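Local coordinates for ARF GTPase-activating protein GIT1 (Rattus norvegicus, PDB 6IUH), which acts as a GTPase-activating protein for ARF GTPases and probably docks partner proteins through the C-terminal helical bundle described here, at residues G9-E14 and S58-R63; K25-L30 and E47-A52; S41-S46 and R88-P93; R74-S79 and Y113-A118. One frame throughout, in Å; residues are numbered along the deposited sequence. Where two conformers were deposited one is given.

Interaction 1 of 4, residues G9-E14 and S58-R63; sequences GLPSTE and SLFPKR
F60 swings its ring under P11 because its CG lies anti to the carbonyl carbon, beside the backbone N (chi1 -63°). L10 has a similar first torsion (chi1 -84°). Its CB points away from the opposing loop, and the CD2 branch alone turns back to meet F60. The result is a small aromatic-proline cluster that shows how two irregular segments can pack without a single direct hydrogen bond between them. P11 CG sits over one face of the ring, 4.0 Å from the centroid of F60 and 16° off the ring normal, a CH-pi contact displaced toward the rim. Next to it, P11 CD approaches F60 CD2 at 3.7 Å. L10 works from a different direction: its CD2 lies at the ring edge, near the plane, 3.9 Å from F60 CE2. The P11 ring also leans on L59, which precedes F60, with P11 CB 3.9 Å from L59 CB and 3.6 Å from L59 O. At the outer end, the carbonyl G9 O comes within 3.3 Å of P61 CD, so a proline rim closes against bare backbone. Beyond the pair, the F60 ring also packs on V69 and L73 of helix 67-87 and on L122 and T126 of helix 101-128. S12, which follows P11, is the N-cap of helix 13-35, its OG bonded to D15 N. The lead-in to the first helix is thus laid across the connection between helices 42-57 and 67-87, a hydrophobic closure at one end of an antiparallel four-helix bundle of the focal-adhesion-targeting type.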
loop_
_atom_site.group_PDB
_atom_site.type_symbol
_atom_site.label_atom_id
_atom_site.label_comp_id
_atom_site.label_asym_id
_atom_site.label_seq_id
_atom_site.Cartn_x
_atom_site.Cartn_y
_atom_site.Cartn_z
ATOM N N GLY A 9 -9.552 19.993 7.733
ATOM C CA GLY A 9 -8.868 20.340 6.500
ATOM C C GLY A 9 -7.731 19.378 6.213
ATOM O O GLY A 9 -7.814 18.195 6.543
ATOM N N LEU A 10 -6.665 19.881 5.599
ATOM C CA LEU A 10 -5.490 19.059 5.337
ATOM C C LEU A 10 -4.688 18.824 6.611
ATOM O O LEU A 10 -4.471 19.748 7.393
ATOM C CB LEU A 10 -4.598 19.703 4.274
ATOM C CG LEU A 10 -4.966 19.435 2.816
ATOM C CD1 LEU A 10 -3.931 20.056 1.901
ATOM C CD2 LEU A 10 -5.073 17.942 2.559
ATOM N N PRO A 11 -4.246 17.577 6.821
ATOM C CA PRO A 11 -3.434 17.209 7.984
ATOM C C PRO A 11 -2.022 17.771 7.888
ATOM O O PRO A 11 -1.600 18.164 6.803
ATOM C CB PRO A 11 -3.416 15.682 7.924
ATOM C CG PRO A 11 -3.555 15.382 6.471
ATOM C CD PRO A 11 -4.483 16.428 5.931
ATOM N N SER A 12 -1.303 17.802 9.005
ATOM C CA SER A 12 0.071 18.290 9.012
ATOM C C SER A 12 0.999 17.310 8.302
ATOM O O SER A 12 0.731 16.108 8.265
ATOM C CB SER A 12 0.553 18.521 10.445
ATOM O OG SER A 12 0.610 17.301 11.162
ATOM N N THR A 13 2.089 17.825 7.742
ATOM C CA THR A 13 3.062 16.980 7.056
ATOM C C THR A 13 3.646 15.933 8.000
ATOM O O THR A 13 3.905 14.800 7.595
ATOM C CB THR A 13 4.212 17.808 6.454
ATOM O OG1 THR A 13 4.778 18.648 7.465
ATOM C CG2 THR A 13 3.703 18.670 5.309
ATOM N N GLU A 14 3.844 16.315 9.256
ATOM C CA GLU A 14 4.377 15.395 10.254
ATOM C C GLU A 14 3.431 14.220 10.484
ATOM O O GLU A 14 3.869 13.075 10.585
ATOM C CB GLU A 14 4.643 16.120 11.577
ATOM C CG GLU A 14 5.845 17.061 11.555
ATOM C CD GLU A 14 5.567 18.368 10.833
ATOM O OE1 GLU A 14 4.392 18.631 10.499
ATOM O OE2 GLU A 14 6.526 19.135 10.602
ATOM N N SER A 58 -7.982 8.537 7.533
ATOM C CA SER A 58 -8.730 9.293 8.534
ATOM C C SER A 58 -8.099 10.654 8.838
ATOM O O SER A 58 -8.720 11.498 9.482
ATOM C CB SER A 58 -8.860 8.482 9.826
ATOM O OG SER A 58 -7.600 8.294 10.444
ATOM N N LEU A 59 -6.867 10.863 8.379
ATOM C CA LEU A 59 -6.198 12.151 8.540
ATOM C C LEU A 59 -6.852 13.222 7.680
ATOM O O LEU A 59 -6.751 14.419 7.964
ATOM C CB LEU A 59 -4.717 12.047 8.174
ATOM C CG LEU A 59 -3.787 11.261 9.092
ATOM C CD1 LEU A 59 -2.368 11.354 8.562
ATOM C CD2 LEU A 59 -3.870 11.787 10.515
ATOM N N PHE A 60 -7.517 12.778 6.620
ATOM C CA PHE A 60 -8.111 13.678 5.643
ATOM C C PHE A 60 -9.610 13.823 5.889
ATOM O O PHE A 60 -10.224 12.948 6.500
ATOM C CB PHE A 60 -7.825 13.166 4.228
ATOM C CG PHE A 60 -6.361 13.125 3.889
ATOM C CD1 PHE A 60 -5.590 12.016 4.208
ATOM C CD2 PHE A 60 -5.751 14.201 3.264
ATOM C CE1 PHE A 60 -4.241 11.978 3.900
ATOM C CE2 PHE A 60 -4.403 14.171 2.954
ATOM C CZ PHE A 60 -3.645 13.057 3.274
ATOM N N PRO A 61 -10.200 14.943 5.437
ATOM C CA PRO A 61 -11.634 15.179 5.637
ATOM C C PRO A 61 -12.485 14.059 5.056
ATOM O O PRO A 61 -12.054 13.396 4.112
ATOM C CB PRO A 61 -11.884 16.491 4.888
ATOM C CG PRO A 61 -10.568 17.177 4.887
ATOM C CD PRO A 61 -9.545 16.086 4.776
ATOM N N LYS A 62 -13.667 13.849 5.626
ATOM C CA LYS A 62 -14.593 12.843 5.123
ATOM C C LYS A 62 -14.922 13.122 3.661
ATOM O O LYS A 62 -15.037 12.203 2.853
ATOM C CB LYS A 62 -15.866 12.813 5.974
ATOM C CG LYS A 62 -15.680 12.143 7.329
ATOM C CD LYS A 62 -16.475 12.843 8.424
ATOM C CE LYS A 62 -17.955 12.925 8.086
ATOM N NZ LYS A 62 -18.727 13.613 9.159
ATOM N N ARG A 63 -15.058 14.401 3.329
ATOM C CA ARG A 63 -15.248 14.818 1.946
ATOM C C ARG A 63 -14.189 15.844 1.560
ATOM O O ARG A 63 -14.398 17.043 1.720
ATOM C CB ARG A 63 -16.650 15.388 1.744
ATOM C CG ARG A 63 -17.752 14.420 2.134
ATOM C CD ARG A 63 -19.126 15.038 1.962
ATOM N NE ARG A 63 -19.283 16.267 2.734
ATOM C CZ ARG A 63 -19.664 16.306 4.007
ATOM N NH1 ARG A 63 -19.783 17.471 4.630
ATOM N NH2 ARG A 63 -19.923 15.180 4.658
#

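Interaction 2 of 4, residues K25-L30 and E47-A52; sequences KNIQEL and EKIHLA
I49 and N26 face each other where two helices run side by side, and the contact separates into an apolar half and a polar half. In the apolar half, I49 CD1 does the touching. It meets L30 CD2 at 3.6 Å and I27 CG1 at 4.0 Å, its side chain crossing both of theirs at about a right angle. L30 reaches it with CG anti to the backbone N (chi1 173°). I49 CG1, one bond back, rests 3.6 Å from N26 CB, so even the polar residue contributes a carbon to the buried side. The helices are antiparallel, their segment axes inclined at 161° and 9.0 Å apart at closest approach, and they form the first hairpin of the four-helix bundle; I27 and I49 both continue onto I115 of helix 101-128. The polar half belongs to the amide of N26. Its ND2 lies 3.2 Å from K48 O, but the angle is too poor for a hydrogen bond. A water makes the link instead, donating to K48 O at 2.9 Å and accepting a weak bond from N26 ND2 at 2.9 Å. K48 O already receives A52 N from its own helix. ND2 also touches the A52 methyl, while OD1 passes near K48 CE. With an alanine here, the water would probably lose its amide partner and a gap would open beside A52 and K48. Among the charges, K48 NZ stays 6.6 Å from E29 OE1, too far for a salt bridge, and E29 pairs instead with R32 of its own helix.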
loop_
_atom_site.group_PDB
_atom_site.type_symbol
_atom_site.label_atom_id
_atom_site.label_comp_id
_atom_site.label_asym_id
_atom_site.label_seq_id
_atom_site.Cartn_x
_atom_site.Cartn_y
_atom_site.Cartn_z
ATOM N N LYS A 25 6.022 0.436 6.301
ATOM C CA LYS A 25 6.590 -0.599 7.163
ATOM C C LYS A 25 5.836 -1.916 7.016
ATOM O O LYS A 25 6.444 -2.983 6.912
ATOM C CB LYS A 25 6.572 -0.159 8.629
ATOM C CG LYS A 25 7.259 -1.143 9.566
ATOM C CD LYS A 25 7.039 -0.786 11.029
ATOM C CE LYS A 25 5.586 -0.978 11.433
ATOM N NZ LYS A 25 5.381 -0.749 12.890
ATOM N N ASN A 26 4.509 -1.831 7.009
ATOM C CA ASN A 26 3.664 -3.012 6.894
ATOM C C ASN A 26 3.694 -3.601 5.489
ATOM O O ASN A 26 3.628 -4.819 5.316
ATOM C CB ASN A 26 2.225 -2.679 7.296
ATOM C CG ASN A 26 2.079 -2.433 8.787
ATOM O OD1 ASN A 26 2.816 -2.998 9.596
ATOM N ND2 ASN A 26 1.123 -1.592 9.158
ATOM N N ILE A 27 3.794 -2.737 4.485
ATOM C CA ILE A 27 3.969 -3.193 3.112
ATOM C C ILE A 27 5.328 -3.869 2.951
ATOM O O ILE A 27 5.449 -4.891 2.274
ATOM C CB ILE A 27 3.839 -2.034 2.108
ATOM C CG1 ILE A 27 2.384 -1.570 2.033
ATOM C CG2 ILE A 27 4.330 -2.457 0.728
ATOM C CD1 ILE A 27 2.162 -0.391 1.104
ATOM N N GLN A 28 6.348 -3.305 3.592
ATOM C CA GLN A 28 7.685 -3.893 3.558
ATOM C C GLN A 28 7.683 -5.308 4.132
ATOM O O GLN A 28 8.359 -6.199 3.619
ATOM C CB GLN A 28 8.681 -3.023 4.326
ATOM C CG GLN A 28 10.133 -3.383 4.068
ATOM C CD GLN A 28 10.576 -3.039 2.656
ATOM O OE1 GLN A 28 10.683 -1.866 2.295
ATOM N NE2 GLN A 28 10.832 -4.061 1.849
ATOM N N GLU A 29 6.915 -5.510 5.198
ATOM C CA GLU A 29 6.828 -6.818 5.838
ATOM C C GLU A 29 6.087 -7.808 4.944
ATOM O O GLU A 29 6.425 -8.993 4.900
ATOM C CB GLU A 29 6.140 -6.705 7.200
ATOM C CG GLU A 29 6.040 -8.017 7.962
ATOM C CD GLU A 29 7.397 -8.588 8.332
ATOM O OE1 GLU A 29 8.356 -7.803 8.491
ATOM O OE2 GLU A 29 7.504 -9.826 8.462
ATOM N N LEU A 30 5.080 -7.315 4.230
ATOM C CA LEU A 30 4.343 -8.137 3.274
ATOM C C LEU A 30 5.246 -8.602 2.140
ATOM O O LEU A 30 5.203 -9.764 1.737
ATOM C CB LEU A 30 3.151 -7.365 2.705
ATOM C CG LEU A 30 2.392 -8.054 1.571
ATOM C CD1 LEU A 30 1.778 -9.361 2.053
ATOM C CD2 LEU A 30 1.321 -7.134 1.006
ATOM N N GLU A 47 -4.074 -7.307 6.945
ATOM C CA GLU A 47 -4.907 -6.691 7.968
ATOM C C GLU A 47 -4.186 -5.529 8.637
ATOM O O GLU A 47 -4.801 -4.508 8.949
ATOM C CB GLU A 47 -5.332 -7.726 9.012
ATOM C CG GLU A 47 -6.376 -8.702 8.504
ATOM C CD GLU A 47 -7.635 -8.003 8.031
ATOM O OE1 GLU A 47 -8.054 -7.026 8.685
ATOM O OE2 GLU A 47 -8.201 -8.427 7.001
ATOM N N LYS A 48 -2.884 -5.686 8.852
ATOM C CA LYS A 48 -2.078 -4.617 9.428
ATOM C C LYS A 48 -1.944 -3.470 8.432
ATOM O O LYS A 48 -1.932 -2.297 8.811
ATOM C CB LYS A 48 -0.702 -5.143 9.839
ATOM C CG LYS A 48 -0.757 -6.185 10.949
ATOM C CD LYS A 48 0.594 -6.842 11.181
ATOM C CE LYS A 48 1.612 -5.854 11.724
ATOM N NZ LYS A 48 2.915 -6.513 12.021
ATOM N N ILE A 49 -1.852 -3.816 7.154
ATOM C CA ILE A 49 -1.815 -2.813 6.094
ATOM C C ILE A 49 -3.153 -2.085 5.994
ATOM O O ILE A 49 -3.197 -0.854 5.958
ATOM C CB ILE A 49 -1.468 -3.445 4.733
ATOM C CG1 ILE A 49 -0.030 -3.960 4.742
ATOM C CG2 ILE A 49 -1.660 -2.442 3.602
ATOM C CD1 ILE A 49 0.359 -4.695 3.488
ATOM N N HIS A 50 -4.242 -2.849 5.962
ATOM C CA HIS A 50 -5.579 -2.271 5.857
ATOM C C HIS A 50 -5.855 -1.310 7.010
ATOM O O HIS A 50 -6.483 -0.267 6.825
ATOM C CB HIS A 50 -6.645 -3.370 5.824
ATOM C CG HIS A 50 -8.011 -2.870 5.474
ATOM N ND1 HIS A 50 -8.916 -2.447 6.425
ATOM C CD2 HIS A 50 -8.627 -2.722 4.277
ATOM C CE1 HIS A 50 -10.031 -2.064 5.828
ATOM N NE2 HIS A 50 -9.881 -2.219 4.525
ATOM N N LEU A 51 -5.379 -1.669 8.199
ATOM C CA LEU A 51 -5.517 -0.815 9.373
ATOM C C LEU A 51 -4.702 0.463 9.216
ATOM O O LEU A 51 -5.177 1.557 9.525
ATOM C CB LEU A 51 -5.079 -1.561 10.634
ATOM C CG LEU A 51 -5.015 -0.734 11.920
ATOM C CD1 LEU A 51 -6.389 -0.186 12.277
ATOM C CD2 LEU A 51 -4.449 -1.560 13.067
ATOM N N ALA A 52 -3.472 0.316 8.735
ATOM C CA ALA A 52 -2.592 1.458 8.530
ATOM C C ALA A 52 -3.174 2.402 7.485
ATOM O O ALA A 52 -3.013 3.620 7.577
ATOM C CB ALA A 52 -1.203 0.994 8.115
HETATM O O HOH W 1 -0.879 -1.366 11.300
#

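Interaction 3 of 4, residues S41-S46 and R88-P93; sequences SFVPCS and RKTVPP
R88 and V43 meet at the far end of the four-helix bundle, where the exit from helix 67-87 passes the first turn of helix 42-57. R88 takes a marginal part, its CA lying 4.4 Å from V43 CG2 while its side chain heads away; its carbonyl accepts a weak bond from V91 N. Two residues on, T90 does most of the work. Its OG1 stands between the backbone N and the carbonyl carbon (chi1 68°), which leaves CG2 to press on F42 CB at 3.7 Å. The same OG1 lies 3.3 Å from V43 CG2 and is hydrogen-bonded to C87 O. A valine in its place would probably leave C87 O without its hydroxyl partner and the water held by V43 N alone of the two segments. V91 follows, adding a purely apolar touch with its CG2 3.7 Å from V43 CG2, the two side chains meeting at about a right angle. Behind F42, whose ring reaches inward to L30 and V108, S46 OG donates to V43 O within the first turn of helix 42-57. The amide at the start of this turn is served by water: V43 N donates to it at 2.9 Å, and the same water sits 2.6 Å from T90 OG1.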
loop_
_atom_site.group_PDB
_atom_site.type_symbol
_atom_site.label_atom_id
_atom_site.label_comp_id
_atom_site.label_asym_id
_atom_site.label_seq_id
_atom_site.Cartn_x
_atom_site.Cartn_y
_atom_site.Cartn_z
ATOM N N SER A 41 1.356 -15.807 6.177
ATOM C CA SER A 41 1.392 -14.493 6.805
ATOM C C SER A 41 0.703 -13.422 5.965
ATOM O O SER A 41 0.646 -12.257 6.365
ATOM C CB SER A 41 2.840 -14.081 7.086
ATOM O OG SER A 41 3.444 -14.950 8.028
ATOM N N PHE A 42 0.171 -13.809 4.808
ATOM C CA PHE A 42 -0.439 -12.833 3.903
ATOM C C PHE A 42 -1.678 -12.167 4.502
ATOM O O PHE A 42 -1.853 -10.955 4.376
ATOM C CB PHE A 42 -0.796 -13.485 2.565
ATOM C CG PHE A 42 0.359 -13.567 1.601
ATOM C CD1 PHE A 42 1.662 -13.402 2.039
ATOM C CD2 PHE A 42 0.136 -13.797 0.254
ATOM C CE1 PHE A 42 2.724 -13.474 1.153
ATOM C CE2 PHE A 42 1.193 -13.872 -0.637
ATOM C CZ PHE A 42 2.489 -13.709 -0.187
ATOM N N VAL A 43 -2.532 -12.952 5.153
ATOM C CA VAL A 43 -3.742 -12.401 5.766
ATOM C C VAL A 43 -3.438 -11.446 6.933
ATOM O O VAL A 43 -3.958 -10.329 6.949
ATOM C CB VAL A 43 -4.695 -13.522 6.249
ATOM C CG1 VAL A 43 -5.803 -12.948 7.121
ATOM C CG2 VAL A 43 -5.277 -14.264 5.065
ATOM N N PRO A 44 -2.599 -11.861 7.906
ATOM C CA PRO A 44 -2.329 -10.886 8.972
ATOM C C PRO A 44 -1.575 -9.651 8.478
ATOM O O PRO A 44 -1.796 -8.561 9.008
ATOM C CB PRO A 44 -1.481 -11.679 9.973
ATOM C CG PRO A 44 -0.895 -12.790 9.188
ATOM C CD PRO A 44 -1.930 -13.149 8.170
ATOM N N CYS A 45 -0.707 -9.813 7.483
ATOM C CA CYS A 45 -0.006 -8.668 6.907
ATOM C C CYS A 45 -0.989 -7.699 6.260
ATOM O O CYS A 45 -0.900 -6.490 6.462
ATOM C CB CYS A 45 1.037 -9.115 5.881
ATOM S SG CYS A 45 2.587 -9.713 6.600
ATOM N N SER A 46 -1.929 -8.236 5.488
ATOM C CA SER A 46 -2.919 -7.409 4.807
ATOM C C SER A 46 -3.825 -6.683 5.798
ATOM O O SER A 46 -4.290 -5.578 5.527
ATOM C CB SER A 46 -3.762 -8.255 3.851
ATOM O OG SER A 46 -4.547 -9.199 4.556
ATOM N N ARG A 88 -7.182 -13.560 1.136
ATOM C CA ARG A 88 -8.091 -14.551 1.708
ATOM C C ARG A 88 -7.917 -15.929 1.069
ATOM O O ARG A 88 -8.464 -16.917 1.556
ATOM C CB ARG A 88 -9.546 -14.094 1.570
ATOM C CG ARG A 88 -9.912 -12.923 2.468
ATOM C CD ARG A 88 -11.380 -12.539 2.344
ATOM N NE ARG A 88 -12.269 -13.554 2.903
ATOM C CZ ARG A 88 -13.035 -14.357 2.174
ATOM N NH1 ARG A 88 -13.028 -14.264 0.852
ATOM N NH2 ARG A 88 -13.814 -15.251 2.768
ATOM N N LYS A 89 -7.151 -15.996 -0.016
ATOM C CA LYS A 89 -6.920 -17.265 -0.697
ATOM C C LYS A 89 -5.862 -18.104 0.017
ATOM O O LYS A 89 -5.690 -19.283 -0.288
ATOM C CB LYS A 89 -6.508 -17.024 -2.152
ATOM C CG LYS A 89 -7.404 -16.034 -2.889
ATOM C CD LYS A 89 -6.981 -15.871 -4.341
ATOM C CE LYS A 89 -7.617 -14.640 -4.965
ATOM N NZ LYS A 89 -9.089 -14.591 -4.751
ATOM N N THR A 90 -5.156 -17.499 0.969
ATOM C CA THR A 90 -4.125 -18.216 1.718
ATOM C C THR A 90 -4.740 -18.958 2.898
ATOM O O THR A 90 -4.072 -19.752 3.563
ATOM C CB THR A 90 -3.015 -17.274 2.237
ATOM O OG1 THR A 90 -3.540 -16.400 3.242
ATOM C CG2 THR A 90 -2.438 -16.449 1.103
ATOM N N VAL A 91 -6.020 -18.701 3.145
ATOM C CA VAL A 91 -6.750 -19.386 4.205
ATOM C C VAL A 91 -8.015 -20.082 3.684
ATOM O O VAL A 91 -9.122 -19.773 4.129
ATOM C CB VAL A 91 -7.139 -18.401 5.336
ATOM C CG1 VAL A 91 -5.948 -18.126 6.244
ATOM C CG2 VAL A 91 -7.679 -17.100 4.757
ATOM N N PRO A 92 -7.856 -21.045 2.756
ATOM C CA PRO A 92 -9.034 -21.735 2.219
ATOM C C PRO A 92 -9.726 -22.548 3.312
ATOM O O PRO A 92 -9.063 -22.931 4.276
ATOM C CB PRO A 92 -8.442 -22.641 1.137
ATOM C CG PRO A 92 -7.078 -22.963 1.651
ATOM C CD PRO A 92 -6.603 -21.704 2.341
ATOM N N PRO A 93 -11.042 -22.789 3.180
ATOM C CA PRO A 93 -11.796 -23.520 4.208
ATOM C C PRO A 93 -11.258 -24.924 4.452
ATOM O O PRO A 93 -11.259 -25.395 5.588
ATOM C CB PRO A 93 -13.215 -23.584 3.627
ATOM C CG PRO A 93 -13.051 -23.345 2.164
ATOM C CD PRO A 93 -11.909 -22.385 2.061
HETATM O O HOH W 2 -2.359 -15.835 5.449
#

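Interaction 4 of 4, residues R74-S79 and Y113-A118; sequences RLLNAS and YDIAKA
L76 and A118 pack closely in the tight part of this helix pair, where the segment axes come within 8.1 Å, at 154° to each other; the small side chains of A118 and S79 are consistent with so close an approach. The A118 methyl sits 3.5 Å from L76 N and 3.7 Å from L76 CB. L76 CG is anti to the backbone N (chi1 -174°), which carries CD1 across to I115 CG2 at 3.8 Å. S79, one turn on, fits its CB against I115 CG1 at 3.6 Å. Its hydroxyl is turned back into its own helix, donating to L75 O at 2.7 Å; S79 N reaches that oxygen from the opposite face of the carbonyl plane. The other flank is looser and wetter. L75 lays its branches over D114 and A118, but only grazes K117, with CD2 4.4 Å from K117 CD. A water donates to both S79 OG and D114 OD2, while D114 OD1 is hydrogen-bonded to a polar side chain of another protein chain, which also packs its backbone on L75 and D114. That flank therefore borders a partner, whereas the tight flank faces the bundle core: L76 leans on V53 of helix 42-57, and I115 on V53 and on V23 of helix 13-35.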
loop_
_atom_site.group_PDB
_atom_site.type_symbol
_atom_site.label_atom_id
_atom_site.label_comp_id
_atom_site.label_asym_id
_atom_site.label_seq_id
_atom_site.Cartn_x
_atom_site.Cartn_y
_atom_site.Cartn_z
ATOM N N ARG A 74 -9.028 7.403 -3.276
ATOM C CA ARG A 74 -9.759 6.365 -3.987
ATOM C C ARG A 74 -8.831 5.205 -4.334
ATOM O O ARG A 74 -9.190 4.041 -4.156
ATOM C CB ARG A 74 -10.403 6.926 -5.255
ATOM C CG ARG A 74 -11.333 5.950 -5.954
ATOM C CD ARG A 74 -12.084 6.615 -7.098
ATOM N NE ARG A 74 -12.823 7.795 -6.657
ATOM C CZ ARG A 74 -12.506 9.042 -6.988
ATOM N NH1 ARG A 74 -11.465 9.277 -7.775
ATOM N NH2 ARG A 74 -13.235 10.055 -6.539
ATOM N N LEU A 75 -7.636 5.526 -4.817
ATOM C CA LEU A 75 -6.660 4.500 -5.170
ATOM C C LEU A 75 -6.179 3.749 -3.934
ATOM O O LEU A 75 -6.090 2.520 -3.936
ATOM C CB LEU A 75 -5.474 5.128 -5.896
ATOM C CG LEU A 75 -4.381 4.167 -6.353
ATOM C CD1 LEU A 75 -4.952 3.124 -7.296
ATOM C CD2 LEU A 75 -3.259 4.950 -7.025
ATOM N N LEU A 76 -5.862 4.502 -2.886
ATOM C CA LEU A 76 -5.432 3.942 -1.611
ATOM C C LEU A 76 -6.448 2.951 -1.046
ATOM O O LEU A 76 -6.106 1.815 -0.716
ATOM C CB LEU A 76 -5.194 5.061 -0.597
ATOM C CG LEU A 76 -4.599 4.645 0.745
ATOM C CD1 LEU A 76 -3.120 4.330 0.591
ATOM C CD2 LEU A 76 -4.822 5.719 1.805
ATOM N N ASN A 77 -7.696 3.389 -0.937
ATOM C CA ASN A 77 -8.754 2.561 -0.358
ATOM C C ASN A 77 -9.092 1.344 -1.213
ATOM O O ASN A 77 -9.262 0.241 -0.692
ATOM C CB ASN A 77 -10.013 3.400 -0.131
ATOM C CG ASN A 77 -9.842 4.421 0.980
ATOM O OD1 ASN A 77 -9.172 4.160 1.979
ATOM N ND2 ASN A 77 -10.454 5.588 0.812
ATOM N N ALA A 78 -9.188 1.543 -2.523
ATOM C CA ALA A 78 -9.537 0.454 -3.432
ATOM C C ALA A 78 -8.453 -0.617 -3.476
ATOM O O ALA A 78 -8.755 -1.803 -3.594
ATOM C CB ALA A 78 -9.798 0.989 -4.829
ATOM N N SER A 79 -7.195 -0.201 -3.387
ATOM C CA SER A 79 -6.080 -1.138 -3.467
ATOM C C SER A 79 -5.938 -1.946 -2.182
ATOM O O SER A 79 -5.538 -3.113 -2.210
ATOM C CB SER A 79 -4.783 -0.391 -3.771
ATOM O OG SER A 79 -4.909 0.350 -4.970
ATOM N N TYR A 113 1.828 -2.204 -4.425
ATOM C CA TYR A 113 2.422 -1.179 -5.280
ATOM C C TYR A 113 1.524 0.049 -5.373
ATOM O O TYR A 113 1.983 1.182 -5.226
ATOM C CB TYR A 113 2.683 -1.735 -6.681
ATOM C CG TYR A 113 3.234 -0.715 -7.659
ATOM C CD1 TYR A 113 4.604 -0.512 -7.782
ATOM C CD2 TYR A 113 2.386 0.041 -8.462
ATOM C CE1 TYR A 113 5.111 0.414 -8.675
ATOM C CE2 TYR A 113 2.885 0.966 -9.355
ATOM C CZ TYR A 113 4.247 1.149 -9.457
ATOM O OH TYR A 113 4.742 2.071 -10.348
ATOM N N ASP A 114 0.242 -0.185 -5.632
ATOM C CA ASP A 114 -0.715 0.905 -5.784
ATOM C C ASP A 114 -1.033 1.577 -4.451
ATOM O O ASP A 114 -1.332 2.773 -4.418
ATOM C CB ASP A 114 -1.999 0.400 -6.448
ATOM C CG ASP A 114 -1.873 0.314 -7.960
ATOM O OD1 ASP A 114 -0.950 0.949 -8.514
ATOM O OD2 ASP A 114 -2.694 -0.377 -8.598
ATOM N N ILE A 115 -0.968 0.821 -3.359
ATOM C CA ILE A 115 -1.155 1.402 -2.031
ATOM C C ILE A 115 -0.018 2.378 -1.744
ATOM O O ILE A 115 -0.246 3.512 -1.324
ATOM C CB ILE A 115 -1.204 0.334 -0.924
ATOM C CG1 ILE A 115 -2.435 -0.553 -1.088
ATOM C CG2 ILE A 115 -1.241 0.992 0.447
ATOM C CD1 ILE A 115 -2.483 -1.713 -0.120
ATOM N N ALA A 116 1.209 1.928 -1.983
ATOM C CA ALA A 116 2.385 2.775 -1.823
ATOM C C ALA A 116 2.334 3.980 -2.761
ATOM O O ALA A 116 2.690 5.093 -2.371
ATOM C CB ALA A 116 3.650 1.971 -2.066
ATOM N N LYS A 117 1.894 3.748 -3.995
ATOM C CA LYS A 117 1.761 4.817 -4.986
ATOM C C LYS A 117 0.831 5.915 -4.490
ATOM O O LYS A 117 1.172 7.100 -4.532
ATOM C CB LYS A 117 1.241 4.254 -6.310
ATOM C CG LYS A 117 1.271 5.235 -7.475
ATOM C CD LYS A 117 0.747 4.570 -8.742
ATOM C CE LYS A 117 0.936 5.441 -9.969
ATOM N NZ LYS A 117 0.475 4.736 -11.196
ATOM N N ALA A 118 -0.344 5.510 -4.019
ATOM C CA ALA A 118 -1.328 6.442 -3.485
ATOM C C ALA A 118 -0.800 7.158 -2.244
ATOM O O ALA A 118 -1.004 8.362 -2.078
ATOM C CB ALA A 118 -2.627 5.710 -3.162
HETATM O O HOH W 3 -4.885 -1.356 -7.317
#

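In the fold
The four contacts sample one antiparallel four-helix bundle along its length. Interactions 1 and 3 lie on opposite sides of the chain's centre, their own centres 31 Å apart, and close its two ends with loops. Interactions 2 and 4 form the middle, each centred about 6 Å from the centre of the chain, their centres 12 Å apart; they touch where I27 and I49 meet I115. Interaction 2 also touches interaction 3, through L30 against F42 and C45. Along the sequence, interaction 2 falls between the segments of interaction 1, interaction 4 opens after both, and interaction 3 crosses the others. Helices 13-35 and 101-128 both present residues to another protein chain, consistent with a docking domain.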